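F1 capsule-anchoring protein (Yersinia pestis, PDB 2XET) acts as the Caf1A usher in assembly of the F1 capsular antigen, a process for which conserved hydrophobic clusters on the surface of its C-terminal domain are important. Local coordinates at residues K14-G19 / G32-N37; L4-K9 / S38-T43; C63-V68 / L81-I86. One frame throughout, in Å; residues are numbered along the deposited sequence. Where two conformers were deposited one is given.

How the contacts relate
All three contacts lie in one small all-beta domain, consistent with a sandwich of the transthyretin clan. Contact 1 falls within the chain between the two partners of contact 2; contact 3 follows as the last hairpin. Contact 2 pairs strand 2-10 with the outermost strand 39-45, and its centre lies about 9 Å from those of contacts 1 and 3, which are about 13 Å apart. Strand 2-10 also neighbours strand 79-87 of contact 3, as in the bond from His7 N to Leu81 O (2.8 Å). Ser38 OG, close to Val16 N at 2.9 Å, ties contact 2 to contact 1. Leu8 of strand 2-10 touches Val16 and Val34 of contact 1 and Ser65 of contact 3, so one core joins all three.

Contact 1: residues K14-G19 / G32-N37; sequences KPVPFG and GIVGDN. With SO4 (sulfate ion), chain C.
The ring of Phe18 lies against the turn at Gly35 and Asp36, with Asp36 CB almost exactly on the ring normal, 3.9 Å from the centroid, in a CH-pi contact. The two side chains run alongside and point the same way, the carboxylate plane turned 51° from the ring. Phe18 CG is anti to the backbone N (chi1 179°), which carries the ring out over the other segment. Val34 O sits at the ring's edge, 3.6 Å from Phe18 CD1, and also accepts the backbone bond from Gly19 N (2.8 Å). On the inner side Val16 and Val34 cross at about a right angle, their CG1 methyls 3.8 Å apart; both valines also pack on Leu8 and Val53. A water donates to Val16 O (2.8 Å) and to Gly35 O (3.0 Å), bridging the two backbones. Beyond the turn, Asn37 ND2 donates a nearly straight bond to O4 of a sulfate, probably from the crystallisation liquor, which Arg80 also binds. The loop after strand 2-10 and the turn between strands 32-33 and 39-45 thus meet at the edge of the core, consistent with a connection between strands of a transthyretin-like sandwich.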
loop_
_atom_site.group_PDB
_atom_site.type_symbol
_atom_site.label_atom_id
_atom_site.label_comp_id
_atom_site.label_asym_id
_atom_site.label_seq_id
_atom_site.Cartn_x
_atom_site.Cartn_y
_atom_site.Cartn_z
ATOM N N LYS A 14 1.794 2.383 -14.633
ATOM C CA LYS A 14 3.206 2.484 -14.255
ATOM C C LYS A 14 3.407 1.843 -12.863
ATOM O O LYS A 14 2.517 1.911 -12.025
ATOM C CB LYS A 14 3.703 3.956 -14.242
ATOM C CG LYS A 14 3.552 4.715 -15.595
ATOM C CD LYS A 14 4.061 6.161 -15.503
ATOM C CE LYS A 14 3.953 6.899 -16.835
ATOM N NZ LYS A 14 2.594 7.437 -17.062
ATOM N N PRO A 15 4.605 1.306 -12.593
ATOM C CA PRO A 15 4.906 0.880 -11.218
ATOM C C PRO A 15 4.910 2.095 -10.287
ATOM O O PRO A 15 5.172 3.234 -10.711
ATOM C CB PRO A 15 6.329 0.283 -11.323
ATOM C CG PRO A 15 6.612 0.139 -12.837
ATOM C CD PRO A 15 5.756 1.166 -13.508
ATOM N N VAL A 16 4.657 1.862 -9.006
ATOM C CA VAL A 16 4.793 2.946 -8.023
ATOM C C VAL A 16 6.304 3.191 -7.847
ATOM O O VAL A 16 7.079 2.238 -7.774
ATOM C CB VAL A 16 4.164 2.569 -6.683
ATOM C CG1 VAL A 16 4.593 3.539 -5.564
ATOM C CG2 VAL A 16 2.625 2.551 -6.800
ATOM N N PRO A 17 6.731 4.455 -7.827
ATOM C CA PRO A 17 8.172 4.753 -7.694
ATOM C C PRO A 17 8.867 4.073 -6.486
ATOM O O PRO A 17 8.336 4.073 -5.371
ATOM C CB PRO A 17 8.189 6.278 -7.526
ATOM C CG PRO A 17 7.009 6.732 -8.309
ATOM C CD PRO A 17 5.932 5.674 -8.034
ATOM N N PHE A 18 10.034 3.492 -6.760
ATOM C CA PHE A 18 10.933 2.940 -5.737
ATOM C C PHE A 18 11.209 4.047 -4.707
ATOM O O PHE A 18 11.721 5.120 -5.047
ATOM C CB PHE A 18 12.227 2.485 -6.442
ATOM C CG PHE A 18 13.284 1.894 -5.524
ATOM C CD1 PHE A 18 12.955 1.368 -4.275
ATOM C CD2 PHE A 18 14.614 1.819 -5.955
ATOM C CE1 PHE A 18 13.921 0.808 -3.440
ATOM C CE2 PHE A 18 15.619 1.253 -5.138
ATOM C CZ PHE A 18 15.283 0.746 -3.873
ATOM N N GLY A 19 10.818 3.813 -3.456
ATOM C CA GLY A 19 11.055 4.802 -2.387
ATOM C C GLY A 19 9.839 5.588 -1.925
ATOM O O GLY A 19 9.920 6.351 -0.939
ATOM N N GLY A 32 5.351 2.140 5.787
ATOM C CA GLY A 32 6.326 1.327 5.049
ATOM C C GLY A 32 6.836 2.076 3.833
ATOM O O GLY A 32 6.437 3.222 3.600
ATOM N N ILE A 33 7.743 1.444 3.092
ATOM C CA ILE A 33 8.368 2.076 1.923
ATOM C C ILE A 33 8.293 1.130 0.728
ATOM O O ILE A 33 8.565 -0.059 0.845
ATOM C CB ILE A 33 9.865 2.389 2.171
ATOM C CG1 ILE A 33 10.089 3.076 3.531
ATOM C CG2 ILE A 33 10.427 3.249 1.040
ATOM C CD1 ILE A 33 11.565 3.081 3.963
ATOM N N VAL A 34 7.900 1.668 -0.420
ATOM C CA VAL A 34 7.752 0.856 -1.635
ATOM C C VAL A 34 9.145 0.525 -2.165
ATOM O O VAL A 34 10.001 1.393 -2.242
ATOM C CB VAL A 34 6.912 1.606 -2.666
ATOM C CG1 VAL A 34 6.881 0.859 -4.014
ATOM C CG2 VAL A 34 5.479 1.817 -2.126
ATOM N N GLY A 35 9.378 -0.756 -2.433
ATOM C CA GLY A 35 10.699 -1.221 -2.869
ATOM C C GLY A 35 10.867 -1.277 -4.374
ATOM O O GLY A 35 10.047 -0.701 -5.123
ATOM N N ASP A 36 11.920 -1.964 -4.820
ATOM C CA ASP A 36 12.305 -1.941 -6.253
ATOM C C ASP A 36 11.476 -2.858 -7.159
ATOM O O ASP A 36 11.666 -2.838 -8.378
ATOM C CB ASP A 36 13.822 -2.145 -6.475
ATOM C CG ASP A 36 14.311 -3.505 -6.004
ATOM O OD1 ASP A 36 13.491 -4.425 -5.832
ATOM O OD2 ASP A 36 15.533 -3.657 -5.805
ATOM N N ASN A 37 10.567 -3.643 -6.570
ATOM C CA ASN A 37 9.561 -4.419 -7.325
ATOM C C ASN A 37 8.132 -3.840 -7.126
ATOM O O ASN A 37 7.119 -4.525 -7.314
ATOM C CB ASN A 37 9.619 -5.898 -6.927
ATOM C CG ASN A 37 10.901 -6.596 -7.380
ATOM O OD1 ASN A 37 11.379 -6.397 -8.488
ATOM N ND2 ASN A 37 11.457 -7.447 -6.510
HETATM S S SO4 C . 8.538 -7.794 -3.498
HETATM O O1 SO4 C . 8.272 -8.589 -2.301
HETATM O O2 SO4 C . 7.756 -8.252 -4.650
HETATM O O3 SO4 C . 8.242 -6.398 -3.254
HETATM O O4 SO4 C . 9.947 -7.948 -3.852
HETATM O O HOH W 1 9.296 0.515 -7.806
#

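Contact 2: residues L4-K9 / S38-T43; sequences LFLHLK and SGVYLT
Leu6 and Val40 meet at the centre of the buried face, Leu6 CB lying 4.0 Å from Val40 CG1. Leu42 lies alongside Leu4 there, both side chains pointing the same way, and Leu4 CD2 comes to 4.0 Å from Leu42 CB. Leu8 CD1 reaches the same Val40 methyl more loosely, at 4.3 Å. Beyond these residues the layer continues: Val67 touches both Leu4 and Leu6, and Leu81 touches Leu4.

The backbones pair antiparallel: Leu4 with Leu42 and Leu6 with Val40 are hydrogen-bonded pairs, Phe5 with Tyr41 and His7 with Gly39 non-hydrogen-bonded ones. Strand 39-45 is thereby added to strand 2-10 as the outermost strand of the sheet within this chain, an arrangement consistent with a transthyretin-clan sandwich that keeps its leucines and valines on the inner face.

On the outer face Phe5 and Tyr41 form an edge-to-face pair, with planes at 51°. With its first torsion extended away from N (chi1 -177°), Tyr41 sets CD1 over the centre of the Phe5 ring, 3.6 Å above its plane. Further along, the His7 ring turns its edge to Ser38 O, with CD2 3.3 Å away. That carbonyl also accepts Leu8 N. Ser38 OG donates to Leu8 O (2.7 Å), approaching tilted from the carbonyl plane, and takes a second bond from Val16 N, so two bonds fix the hydroxyl where the strand gives way to the preceding loop.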
loop_
_atom_site.group_PDB
_atom_site.type_symbol
_atom_site.label_atom_id
_atom_site.label_comp_id
_atom_site.label_asym_id
_atom_site.label_seq_id
_atom_site.Cartn_x
_atom_site.Cartn_y
_atom_site.Cartn_z
ATOM N N LEU A 4 1.073 -8.750 5.260
ATOM C CA LEU A 4 1.005 -9.014 3.828
ATOM C C LEU A 4 2.082 -8.322 3.026
ATOM O O LEU A 4 2.583 -7.266 3.431
ATOM C CB LEU A 4 -0.367 -8.600 3.286
ATOM C CG LEU A 4 -0.490 -7.139 2.843
ATOM C CD1 LEU A 4 -1.580 -7.053 1.784
ATOM C CD2 LEU A 4 -0.803 -6.317 4.052
ATOM N N PHE A 5 2.404 -8.942 1.891
ATOM C CA PHE A 5 3.170 -8.345 0.808
ATOM C C PHE A 5 2.113 -7.744 -0.118
ATOM O O PHE A 5 1.205 -8.475 -0.584
ATOM C CB PHE A 5 3.934 -9.417 0.024
ATOM C CG PHE A 5 5.043 -10.079 0.816
ATOM C CD1 PHE A 5 6.338 -9.555 0.799
ATOM C CD2 PHE A 5 4.785 -11.221 1.571
ATOM C CE1 PHE A 5 7.358 -10.165 1.537
ATOM C CE2 PHE A 5 5.800 -11.828 2.320
ATOM C CZ PHE A 5 7.083 -11.295 2.299
ATOM N N LEU A 6 2.227 -6.445 -0.387
ATOM C CA LEU A 6 1.274 -5.766 -1.267
ATOM C C LEU A 6 1.935 -5.228 -2.533
ATOM O O LEU A 6 2.836 -4.383 -2.460
ATOM C CB LEU A 6 0.603 -4.613 -0.504
ATOM C CG LEU A 6 -0.502 -3.853 -1.229
ATOM C CD1 LEU A 6 -1.689 -4.776 -1.517
ATOM C CD2 LEU A 6 -0.920 -2.651 -0.382
ATOM N N HIS A 7 1.526 -5.763 -3.689
ATOM C CA HIS A 7 2.064 -5.306 -4.957
ATOM C C HIS A 7 1.188 -4.191 -5.469
ATOM O O HIS A 7 0.001 -4.402 -5.709
ATOM C CB HIS A 7 2.097 -6.450 -5.997
ATOM C CG HIS A 7 2.787 -6.091 -7.274
ATOM N ND1 HIS A 7 2.534 -6.751 -8.460
ATOM C CD2 HIS A 7 3.726 -5.155 -7.556
ATOM C CE1 HIS A 7 3.279 -6.229 -9.420
ATOM N NE2 HIS A 7 4.009 -5.258 -8.900
ATOM N N LEU A 8 1.769 -3.001 -5.602
ATOM C CA LEU A 8 1.032 -1.820 -6.030
ATOM C C LEU A 8 1.335 -1.494 -7.476
ATOM O O LEU A 8 2.467 -1.616 -7.898
ATOM C CB LEU A 8 1.422 -0.621 -5.145
ATOM C CG LEU A 8 0.986 -0.688 -3.680
ATOM C CD1 LEU A 8 1.849 0.280 -2.857
ATOM C CD2 LEU A 8 -0.509 -0.369 -3.521
ATOM N N LYS A 9 0.328 -1.062 -8.233
ATOM C CA LYS A 9 0.567 -0.514 -9.573
ATOM C C LYS A 9 -0.327 0.716 -9.704
ATOM O O LYS A 9 -1.463 0.693 -9.213
ATOM C CB LYS A 9 0.258 -1.547 -10.666
ATOM C CG LYS A 9 0.689 -1.113 -12.073
ATOM C CD LYS A 9 0.600 -2.230 -13.114
ATOM C CE LYS A 9 -0.778 -2.899 -13.091
ATOM N NZ LYS A 9 -1.040 -3.813 -14.228
ATOM N N SER A 38 8.074 -2.560 -6.737
ATOM C CA SER A 38 6.794 -1.868 -6.536
ATOM C C SER A 38 5.897 -2.591 -5.531
ATOM O O SER A 38 4.660 -2.645 -5.680
ATOM C CB SER A 38 6.058 -1.647 -7.863
ATOM O OG SER A 38 5.023 -0.686 -7.699
ATOM N N GLY A 39 6.543 -3.157 -4.500
ATOM C CA GLY A 39 5.838 -3.769 -3.381
ATOM C C GLY A 39 6.190 -3.177 -2.023
ATOM O O GLY A 39 7.199 -2.477 -1.848
ATOM N N VAL A 40 5.327 -3.446 -1.058
ATOM C CA VAL A 40 5.588 -3.098 0.332
ATOM C C VAL A 40 5.124 -4.226 1.260
ATOM O O VAL A 40 4.160 -4.933 0.956
ATOM C CB VAL A 40 4.894 -1.753 0.685
ATOM C CG1 VAL A 40 3.348 -1.889 0.579
ATOM C CG2 VAL A 40 5.320 -1.272 2.078
ATOM N N TYR A 41 5.821 -4.391 2.381
ATOM C CA TYR A 41 5.420 -5.361 3.395
ATOM C C TYR A 41 4.872 -4.577 4.591
ATOM O O TYR A 41 5.534 -3.651 5.087
ATOM C CB TYR A 41 6.615 -6.228 3.807
ATOM C CG TYR A 41 6.258 -7.314 4.802
ATOM C CD1 TYR A 41 5.524 -8.453 4.400
ATOM C CD2 TYR A 41 6.633 -7.214 6.160
ATOM C CE1 TYR A 41 5.194 -9.467 5.303
ATOM C CE2 TYR A 41 6.290 -8.230 7.082
ATOM C CZ TYR A 41 5.562 -9.350 6.643
ATOM O OH TYR A 41 5.235 -10.346 7.541
ATOM N N LEU A 42 3.670 -4.959 5.035
ATOM C CA LEU A 42 2.934 -4.248 6.087
ATOM C C LEU A 42 2.443 -5.267 7.128
ATOM O O LEU A 42 2.103 -6.412 6.777
ATOM C CB LEU A 42 1.727 -3.513 5.490
ATOM C CG LEU A 42 1.998 -2.444 4.416
ATOM C CD1 LEU A 42 0.710 -1.956 3.727
ATOM C CD2 LEU A 42 2.781 -1.235 5.012
ATOM N N THR A 43 2.418 -4.864 8.396
ATOM C CA THR A 43 1.974 -5.741 9.462
ATOM C C THR A 43 1.045 -4.956 10.406
ATOM O O THR A 43 0.988 -3.713 10.357
ATOM C CB THR A 43 3.186 -6.288 10.290
ATOM O OG1 THR A 43 3.676 -5.239 11.145
ATOM C CG2 THR A 43 4.321 -6.789 9.379
#

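Contact 3: residues C63-V68 / L81-I86; sequences CSSNVV and LSTTCI
The hairpin of strands 62-68 and 79-87 carries the domain's disulfide. Cys63 SG and Cys85 SG are joined at 2.1 Å with chi3 87°, close to the relaxed right angle. Cys63 SG sits between its backbone N and carbonyl carbon (chi1 56°) whereas Cys85 SG is anti to its N, and the two sulfurs meet on the buried side, against Val53. Beside them Ser64 and Ile86 form an antiparallel hydrogen-bonded pair, with N to O distances of 2.9 Å from Ser64 N to Ile86 O and back from Ile86 N to Ser64 O. From here the strands part, and side chains and water take over. Ser65 OG donates to Thr84 O (2.8 Å) from above the carbonyl plane, lying close over Cys85 CA at 3.1 Å. Thr84 O takes a second bond from a water that also accepts Asn66 N (3.0 Å) and is hydrogen-bonded to Thr83 OG1 (2.8 Å), so that it bridges the two strands. At the far end Leu81 CD1 reaches Val68 O. Strand 62-68 then bonds to strand 48-54 and strand 79-87 to strand 2-10, each on its outer flank, an arrangement that makes this the disulfide-pinned beta hairpin of a PapC C-terminal family domain.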
loop_
_atom_site.group_PDB
_atom_site.type_symbol
_atom_site.label_atom_id
_atom_site.label_comp_id
_atom_site.label_asym_id
_atom_site.label_seq_id
_atom_site.Cartn_x
_atom_site.Cartn_y
_atom_site.Cartn_z
ATOM N N CYS A 63 -1.018 8.419 -4.740
ATOM C CA CYS A 63 -2.137 7.561 -5.148
ATOM C C CYS A 63 -2.753 6.888 -3.924
ATOM O O CYS A 63 -2.114 6.819 -2.858
ATOM C CB CYS A 63 -1.708 6.557 -6.218
ATOM S SG CYS A 63 -0.314 5.493 -5.761
ATOM N N SER A 64 -3.983 6.405 -4.068
ATOM C CA SER A 64 -4.720 5.854 -2.938
ATOM C C SER A 64 -5.171 4.434 -3.231
ATOM O O SER A 64 -5.595 4.136 -4.346
ATOM C CB SER A 64 -5.940 6.726 -2.617
ATOM O OG SER A 64 -5.516 8.048 -2.262
ATOM N N SER A 65 -5.103 3.574 -2.218
ATOM C CA SER A 65 -5.474 2.164 -2.377
ATOM C C SER A 65 -6.307 1.647 -1.192
ATOM O O SER A 65 -6.083 2.035 -0.046
ATOM C CB SER A 65 -4.191 1.298 -2.446
ATOM O OG SER A 65 -3.464 1.514 -3.642
ATOM N N ASN A 66 -7.248 0.740 -1.469
ATOM C CA ASN A 66 -7.866 -0.051 -0.393
ATOM C C ASN A 66 -7.101 -1.361 -0.191
ATOM O O ASN A 66 -6.600 -1.962 -1.155
ATOM C CB ASN A 66 -9.334 -0.363 -0.704
ATOM C CG ASN A 66 -10.193 0.896 -0.815
ATOM O OD1 ASN A 66 -10.020 1.858 -0.057
ATOM N ND2 ASN A 66 -11.122 0.892 -1.769
ATOM N N VAL A 67 -6.980 -1.781 1.060
ATOM C CA VAL A 67 -6.263 -3.020 1.402
ATOM C C VAL A 67 -7.232 -3.929 2.170
ATOM O O VAL A 67 -7.539 -3.679 3.338
ATOM C CB VAL A 67 -4.977 -2.744 2.241
ATOM C CG1 VAL A 67 -4.166 -4.032 2.439
ATOM C CG2 VAL A 67 -4.078 -1.695 1.551
ATOM N N VAL A 68 -7.709 -4.974 1.489
ATOM C CA VAL A 68 -8.716 -5.894 2.039
ATOM C C VAL A 68 -8.079 -7.274 2.189
ATOM O O VAL A 68 -7.637 -7.857 1.206
ATOM C CB VAL A 68 -9.973 -5.975 1.131
ATOM C CG1 VAL A 68 -11.013 -6.963 1.702
ATOM C CG2 VAL A 68 -10.595 -4.577 0.958
ATOM N N LEU A 81 -0.665 -10.115 -1.968
ATOM C CA LEU A 81 -1.831 -9.463 -2.568
ATOM C C LEU A 81 -1.443 -8.358 -3.550
ATOM O O LEU A 81 -0.324 -7.825 -3.494
ATOM C CB LEU A 81 -2.706 -8.866 -1.467
ATOM C CG LEU A 81 -3.254 -9.764 -0.343
ATOM C CD1 LEU A 81 -4.324 -9.032 0.443
ATOM C CD2 LEU A 81 -3.815 -11.075 -0.894
ATOM N N SER A 82 -2.382 -8.017 -4.437
ATOM C CA SER A 82 -2.180 -6.942 -5.404
ATOM C C SER A 82 -3.357 -5.990 -5.372
ATOM O O SER A 82 -4.500 -6.412 -5.156
ATOM C CB SER A 82 -2.047 -7.495 -6.824
ATOM O OG SER A 82 -0.882 -8.296 -6.985
ATOM N N THR A 83 -3.086 -4.706 -5.587
ATOM C CA THR A 83 -4.179 -3.755 -5.739
ATOM C C THR A 83 -3.769 -2.556 -6.600
ATOM O O THR A 83 -2.593 -2.364 -6.894
ATOM C CB THR A 83 -4.745 -3.307 -4.373
ATOM O OG1 THR A 83 -6.030 -2.698 -4.571
ATOM C CG2 THR A 83 -3.783 -2.318 -3.662
ATOM N N THR A 84 -4.760 -1.810 -7.061
ATOM C CA THR A 84 -4.494 -0.590 -7.809
ATOM C C THR A 84 -4.296 0.569 -6.875
ATOM O O THR A 84 -4.992 0.700 -5.868
ATOM C CB THR A 84 -5.681 -0.240 -8.716
ATOM O OG1 THR A 84 -5.970 -1.355 -9.543
ATOM C CG2 THR A 84 -5.373 0.957 -9.602
ATOM N N CYS A 85 -3.339 1.419 -7.231
ATOM C CA CYS A 85 -3.142 2.678 -6.536
ATOM C C CYS A 85 -3.666 3.786 -7.474
ATOM O O CYS A 85 -3.055 4.088 -8.509
ATOM C CB CYS A 85 -1.658 2.843 -6.197
ATOM S SG CYS A 85 -1.255 3.928 -4.806
ATOM N N ILE A 86 -4.804 4.356 -7.106
ATOM C CA ILE A 86 -5.492 5.298 -7.985
ATOM C C ILE A 86 -4.849 6.675 -7.825
ATOM O O ILE A 86 -4.815 7.248 -6.721
ATOM C CB ILE A 86 -7.018 5.317 -7.697
ATOM C CG1 ILE A 86 -7.631 3.962 -8.090
ATOM C CG2 ILE A 86 -7.690 6.467 -8.425
ATOM C CD1 ILE A 86 -9.119 3.781 -7.706
HETATM O O HOH W 2 -7.199 -0.224 -4.291
#